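Local coordinates for beta-methylmalyl-CoA dehydratase (Chloroflexus aurantiacus, PDB 4E3E), which catalyses the reversible dehydration of beta-methylmalyl-CoA to mesaconyl-CoA, a step of the glyoxylate assimilation cycle, at residues A309-T314 against D341-V346. Sequence-based numbering, arbitrary orientation.
Sequences ALRVRT and DFDYTV
Val312 lies over one face of the Tyr344 ring, its CB 4.2 Å from the ring centroid in a CH-pi contact, while Phe342 CE2 is set against the opposite face near the rim. Thr314 OG1 approaches in the ring plane, at the edge, and shares a hydrogen bond of 2.6 Å with Tyr344 OH; Ser293 also bonds that threonine oxygen. Tyr344 can lie along Val312 because its CG sits between the backbone N and the carbonyl carbon (chi1 58°). On the other side of the sheet Asp343 meets the guanidinium edge of Arg311 in a side-on salt bridge. Arg311 NE reaches Asp343 OD1 at 2.9 Å, nearly straight and in the guanidinium plane. NH2 takes OD2, the guanidinium and carboxylate planes 33° apart. Strands 307-318 and 338-349 are neighbours in the continuous antiparallel sheet of this hotdog-clan enzyme, and helix 250-265 packs on the face of Thr314 and Phe342. With an alanine at Arg311, Asp343 would probably lose its two-nitrogen partner and Asp167 its salt bridge. A bend at chi3 (-49°) turns Arg313 into a salt bridge with Asp341, whose OD1 receives NH1 through its syn lone pair, the guanidinium and carboxylate planes steeply inclined; Tyr327 and Tyr334 bond OD2. One water links Arg313 NH2 to Asp343 OD2. Leu310-Val346, Val312-Tyr344 and Thr314-Phe342 are antiparallel hydrogen-bonded pairs, with Val312 N to Tyr344 O at 2.7 Å.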
loop_
_atom_site.group_PDB
_atom_site.type_symbol
_atom_site.label_atom_id
_atom_site.label_comp_id
_atom_site.label_asym_id
_atom_site.label_seq_id
_atom_site.Cartn_x
_atom_site.Cartn_y
_atom_site.Cartn_z
ATOM N N ALA A 309 31.655 5.940 11.428
ATOM C CA ALA A 309 30.488 6.801 11.496
ATOM C C ALA A 309 30.698 8.093 10.727
ATOM O O ALA A 309 31.811 8.623 10.665
ATOM C CB ALA A 309 30.132 7.112 12.944
ATOM N N LEU A 310 29.619 8.597 10.150
ATOM C CA LEU A 310 29.604 9.948 9.597
ATOM C C LEU A 310 28.448 10.694 10.216
ATOM O O LEU A 310 27.330 10.163 10.321
ATOM C CB LEU A 310 29.432 9.934 8.078
ATOM C CG LEU A 310 30.496 9.264 7.201
ATOM C CD1 LEU A 310 29.975 9.130 5.771
ATOM C CD2 LEU A 310 31.820 10.018 7.222
ATOM N N ARG A 311 28.723 11.913 10.656
ATOM C CA ARG A 311 27.663 12.791 11.105
ATOM C C ARG A 311 27.244 13.581 9.880
ATOM O O ARG A 311 28.076 14.236 9.245
ATOM C CB ARG A 311 28.118 13.718 12.236
ATOM C CG ARG A 311 26.977 14.576 12.795
ATOM C CD ARG A 311 27.427 15.477 13.939
ATOM N NE ARG A 311 26.290 16.190 14.536
ATOM C CZ ARG A 311 26.335 16.864 15.686
ATOM N NH1 ARG A 311 27.462 16.933 16.388
ATOM N NH2 ARG A 311 25.249 17.471 16.141
ATOM N N VAL A 312 25.961 13.488 9.537
ATOM C CA VAL A 312 25.444 14.043 8.295
ATOM C C VAL A 312 24.338 15.035 8.605
ATOM O O VAL A 312 23.502 14.782 9.478
ATOM C CB VAL A 312 24.892 12.921 7.378
ATOM C CG1 VAL A 312 24.330 13.478 6.057
ATOM C CG2 VAL A 312 25.958 11.854 7.113
ATOM N N ARG A 313 24.352 16.168 7.903
ATOM C CA ARG A 313 23.183 17.029 7.828
ATOM C C ARG A 313 22.540 16.833 6.462
ATOM O O ARG A 313 23.183 17.067 5.433
ATOM C CB ARG A 313 23.546 18.508 7.993
ATOM C CG ARG A 313 22.323 19.427 7.979
ATOM C CD ARG A 313 22.657 20.937 7.953
ATOM N NE ARG A 313 23.652 21.313 8.964
ATOM C CZ ARG A 313 23.444 21.341 10.281
ATOM N NH1 ARG A 313 22.257 21.026 10.802
ATOM N NH2 ARG A 313 24.442 21.679 11.090
ATOM N N THR A 314 21.279 16.404 6.445
ATOM C CA THR A 314 20.518 16.426 5.198
ATOM C C THR A 314 19.468 17.517 5.285
ATOM O O THR A 314 18.696 17.585 6.246
ATOM C CB THR A 314 19.899 15.070 4.872
ATOM O OG1 THR A 314 20.949 14.073 4.817
ATOM C CG2 THR A 314 19.170 15.118 3.536
ATOM N N ASP A 341 15.761 20.359 8.346
ATOM C CA ASP A 341 17.181 20.388 8.670
ATOM C C ASP A 341 17.420 19.216 9.614
ATOM O O ASP A 341 17.068 19.288 10.787
ATOM C CB ASP A 341 17.547 21.726 9.332
ATOM C CG ASP A 341 19.025 21.830 9.689
ATOM O OD1 ASP A 341 19.782 20.846 9.476
ATOM O OD2 ASP A 341 19.427 22.896 10.200
ATOM N N PHE A 342 18.012 18.143 9.098
ATOM C CA PHE A 342 18.064 16.853 9.799
ATOM C C PHE A 342 19.523 16.467 10.019
ATOM O O PHE A 342 20.283 16.369 9.062
ATOM C CB PHE A 342 17.327 15.789 8.954
ATOM C CG PHE A 342 17.194 14.430 9.614
ATOM C CD1 PHE A 342 16.568 14.283 10.851
ATOM C CD2 PHE A 342 17.653 13.275 8.960
ATOM C CE1 PHE A 342 16.444 13.019 11.443
ATOM C CE2 PHE A 342 17.527 12.007 9.546
ATOM C CZ PHE A 342 16.923 11.889 10.790
ATOM N N ASP A 343 19.907 16.251 11.275
ATOM C CA ASP A 343 21.299 16.039 11.653
ATOM C C ASP A 343 21.336 14.678 12.333
ATOM O O ASP A 343 20.698 14.471 13.363
ATOM C CB ASP A 343 21.720 17.196 12.605
ATOM C CG ASP A 343 23.051 16.962 13.352
ATOM O OD1 ASP A 343 23.734 15.903 13.256
ATOM O OD2 ASP A 343 23.425 17.894 14.085
ATOM N N TYR A 344 22.072 13.739 11.748
ATOM C CA TYR A 344 22.019 12.363 12.185
ATOM C C TYR A 344 23.351 11.703 11.915
ATOM O O TYR A 344 24.249 12.301 11.308
ATOM C CB TYR A 344 20.869 11.605 11.479
ATOM C CG TYR A 344 20.961 11.598 9.962
ATOM C CD1 TYR A 344 20.807 12.783 9.229
ATOM C CD2 TYR A 344 21.227 10.412 9.255
ATOM C CE1 TYR A 344 20.897 12.795 7.844
ATOM C CE2 TYR A 344 21.321 10.415 7.860
ATOM C CZ TYR A 344 21.148 11.619 7.159
ATOM O OH TYR A 344 21.236 11.646 5.775
ATOM N N THR A 345 23.478 10.472 12.380
ATOM C CA THR A 345 24.715 9.733 12.264
ATOM C C THR A 345 24.458 8.393 11.580
ATOM O O THR A 345 23.586 7.600 12.007
ATOM C CB THR A 345 25.343 9.510 13.644
ATOM O OG1 THR A 345 25.627 10.781 14.240
ATOM C CG2 THR A 345 26.640 8.712 13.536
ATOM N N VAL A 346 25.225 8.146 10.519
ATOM C CA VAL A 346 25.102 6.912 9.751
ATOM C C VAL A 346 26.314 6.033 10.013
ATOM O O VAL A 346 27.377 6.516 10.432
ATOM C CB VAL A 346 24.980 7.188 8.240
ATOM C CG1 VAL A 346 23.707 7.983 7.943
ATOM C CG2 VAL A 346 26.217 7.942 7.726
HETATM O O HOH W 1 24.523 20.325 13.937
#